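Local coordinates for Mab-21 domain-containing protein (Tribolium castaneum, PDB 7LT2), which senses double-stranded RNA in the cytoplasm and then makes the cyclic dinucleotide 2',3'-cGAMP from ATP and GTP to trigger innate immune responses, at residues L264-K269 with I276-I281. Residues are numbered along the deposited sequence; the frame is centred on the assembly and turned at random.
Sequences LIKKLK and IASYYI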
loop_
_atom_site.group_PDB
_atom_site.type_symbol
_atom_site.label_atom_id
_atom_site.label_comp_id
_atom_site.label_asym_id
_atom_site.label_seq_id
_atom_site.Cartn_x
_atom_site.Cartn_y
_atom_site.Cartn_z
ATOM N N LEU A 264 15.806 7.397 -0.180
ATOM C CA LEU A 264 16.778 8.153 -0.967
ATOM C C LEU A 264 16.689 7.781 -2.440
ATOM O O LEU A 264 16.725 8.656 -3.312
ATOM C CB LEU A 264 18.195 7.909 -0.440
ATOM C CG LEU A 264 18.525 8.475 0.942
ATOM C CD1 LEU A 264 19.781 7.820 1.507
ATOM C CD2 LEU A 264 18.706 9.977 0.868
ATOM N N ILE A 265 16.566 6.485 -2.737
ATOM C CA ILE A 265 16.430 6.060 -4.127
ATOM C C ILE A 265 15.086 6.507 -4.697
ATOM O O ILE A 265 15.009 6.958 -5.847
ATOM C CB ILE A 265 16.635 4.538 -4.244
ATOM C CG1 ILE A 265 18.092 4.186 -3.917
ATOM C CG2 ILE A 265 16.246 4.044 -5.636
ATOM C CD1 ILE A 265 18.387 2.700 -3.914
ATOM N N LYS A 266 14.011 6.415 -3.904
ATOM C CA LYS A 266 12.714 6.893 -4.386
ATOM C C LYS A 266 12.743 8.393 -4.653
ATOM O O LYS A 266 12.108 8.874 -5.600
ATOM C CB LYS A 266 11.603 6.550 -3.385
ATOM C CG LYS A 266 11.204 5.081 -3.374
ATOM C CD LYS A 266 10.181 4.780 -2.278
ATOM C CE LYS A 266 8.869 5.499 -2.521
ATOM N NZ LYS A 266 7.772 5.046 -1.603
ATOM N N LYS A 267 13.474 9.153 -3.829
ATOM C CA LYS A 267 13.609 10.584 -4.077
ATOM C C LYS A 267 14.327 10.837 -5.393
ATOM O O LYS A 267 13.924 11.707 -6.175
ATOM C CB LYS A 267 14.358 11.247 -2.918
ATOM C CG LYS A 267 14.488 12.773 -3.013
ATOM C CD LYS A 267 13.145 13.455 -2.811
ATOM C CE LYS A 267 13.286 14.960 -2.590
ATOM N NZ LYS A 267 13.899 15.617 -3.767
ATOM N N LEU A 268 15.390 10.072 -5.657
ATOM C CA LEU A 268 16.081 10.157 -6.939
ATOM C C LEU A 268 15.149 9.802 -8.089
ATOM O O LEU A 268 15.172 10.451 -9.143
ATOM C CB LEU A 268 17.296 9.230 -6.924
ATOM C CG LEU A 268 18.200 9.198 -8.157
ATOM C CD1 LEU A 268 18.809 10.571 -8.404
ATOM C CD2 LEU A 268 19.288 8.140 -7.993
ATOM N N LYS A 269 14.322 8.773 -7.901
ATOM C CA LYS A 269 13.368 8.371 -8.930
ATOM C C LYS A 269 12.372 9.484 -9.223
ATOM O O LYS A 269 12.060 9.761 -10.390
ATOM C CB LYS A 269 12.648 7.090 -8.486
ATOM C CG LYS A 269 11.616 6.549 -9.474
ATOM C CD LYS A 269 10.200 7.042 -9.172
ATOM C CE LYS A 269 9.641 6.409 -7.903
ATOM N NZ LYS A 269 8.222 6.800 -7.674
ATOM N N ILE A 276 9.247 4.929 -13.336
ATOM C CA ILE A 276 9.370 3.719 -12.528
ATOM C C ILE A 276 8.457 3.850 -11.316
ATOM O O ILE A 276 8.571 4.808 -10.545
ATOM C CB ILE A 276 10.825 3.483 -12.090
ATOM C CG1 ILE A 276 11.748 3.353 -13.307
ATOM C CG2 ILE A 276 10.920 2.261 -11.168
ATOM C CD1 ILE A 276 11.478 2.133 -14.173
ATOM N N ALA A 277 7.555 2.888 -11.140
ATOM C CA ALA A 277 6.646 2.917 -10.003
ATOM C C ALA A 277 7.380 2.585 -8.704
ATOM O O ALA A 277 8.342 1.810 -8.685
ATOM C CB ALA A 277 5.497 1.931 -10.217
ATOM N N SER A 278 6.902 3.177 -7.606
ATOM C CA SER A 278 7.544 2.973 -6.310
ATOM C C SER A 278 7.582 1.500 -5.917
ATOM O O SER A 278 8.560 1.042 -5.317
ATOM C CB SER A 278 6.832 3.796 -5.238
ATOM O OG SER A 278 6.985 5.184 -5.483
ATOM N N TYR A 279 6.537 0.734 -6.248
ATOM C CA TYR A 279 6.539 -0.674 -5.854
ATOM C C TYR A 279 7.642 -1.451 -6.558
ATOM O O TYR A 279 8.093 -2.481 -6.045
ATOM C CB TYR A 279 5.181 -1.325 -6.129
ATOM C CG TYR A 279 5.075 -2.740 -5.581
ATOM C CD1 TYR A 279 5.057 -2.979 -4.208
ATOM C CD2 TYR A 279 5.006 -3.832 -6.434
ATOM C CE1 TYR A 279 4.961 -4.274 -3.704
ATOM C CE2 TYR A 279 4.905 -5.125 -5.940
ATOM C CZ TYR A 279 4.891 -5.342 -4.578
ATOM O OH TYR A 279 4.790 -6.634 -4.104
ATOM N N TYR A 280 8.083 -0.982 -7.729
ATOM C CA TYR A 280 9.183 -1.656 -8.409
ATOM C C TYR A 280 10.480 -1.489 -7.630
ATOM O O TYR A 280 11.306 -2.408 -7.581
ATOM C CB TYR A 280 9.345 -1.126 -9.840
ATOM C CG TYR A 280 8.078 -1.140 -10.678
ATOM C CD1 TYR A 280 6.973 -1.897 -10.306
ATOM C CD2 TYR A 280 7.997 -0.396 -11.844
ATOM C CE1 TYR A 280 5.818 -1.901 -11.069
ATOM C CE2 TYR A 280 6.850 -0.399 -12.619
ATOM C CZ TYR A 280 5.765 -1.153 -12.224
ATOM O OH TYR A 280 4.617 -1.157 -12.986
ATOM N N ILE A 281 10.677 -0.318 -7.017
ATOM C CA ILE A 281 11.841 -0.115 -6.158
ATOM C C ILE A 281 11.718 -0.951 -4.892
ATOM O O ILE A 281 12.682 -1.598 -4.462
ATOM C CB ILE A 281 12.011 1.381 -5.838
ATOM C CG1 ILE A 281 12.362 2.154 -7.110
ATOM C CG2 ILE A 281 13.096 1.589 -4.788
ATOM C CD1 ILE A 281 12.254 3.657 -6.955
HETATM O O HOH W 1 6.446 6.944 -10.077
#
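On the helical C-terminal side of this cGAS-like nucleotidyltransferase, where Lys266 and residues 278-281 belong to a predicted ATP site, helix 258-272 lies against the start of helix 278-291. Lys269 does most of the joining. It leaves its helix with CG anti to the backbone N (chi1 -180°), then bends at chi2 and again at chi3, which curls the chain across the loop just before the second helix. The curl lays CD 3.1 Å from Ile276 O and brings NZ to Ser278 OG, to which it donates a hydrogen bond of 3.0 Å. A water bridges Lys269 to Ile276: it accepts from Lys269 NZ and donates to Ile276 O, both at 3.0 Å. The ammonium is thus held by two bonds at the N-terminus of helix 278-291, right beside the N-cap residue Ala277. This is the HhH/H2TH-like domain of the Mab-21 family, and the two helices follow one another in the chain through a short connection. Deeper in, Ile281 packs against helix 258-272: its CD1 packs against the aliphatic root of Lys269, 3.8 Å from CB, and also meets Lys266 CG at 4.0 Å. Its other branch, CG2, faces Ile265 CG2 at 4.1 Å, and Tyr312 of helix 301-318 touches Ile281 as well. Lys266 runs past Ser278 with CE 3.5 Å from OG, while its NZ goes on to hydrogen-bond Leu63 O, and its side chain lies near that of Ser58 of the same predicted nucleotide site.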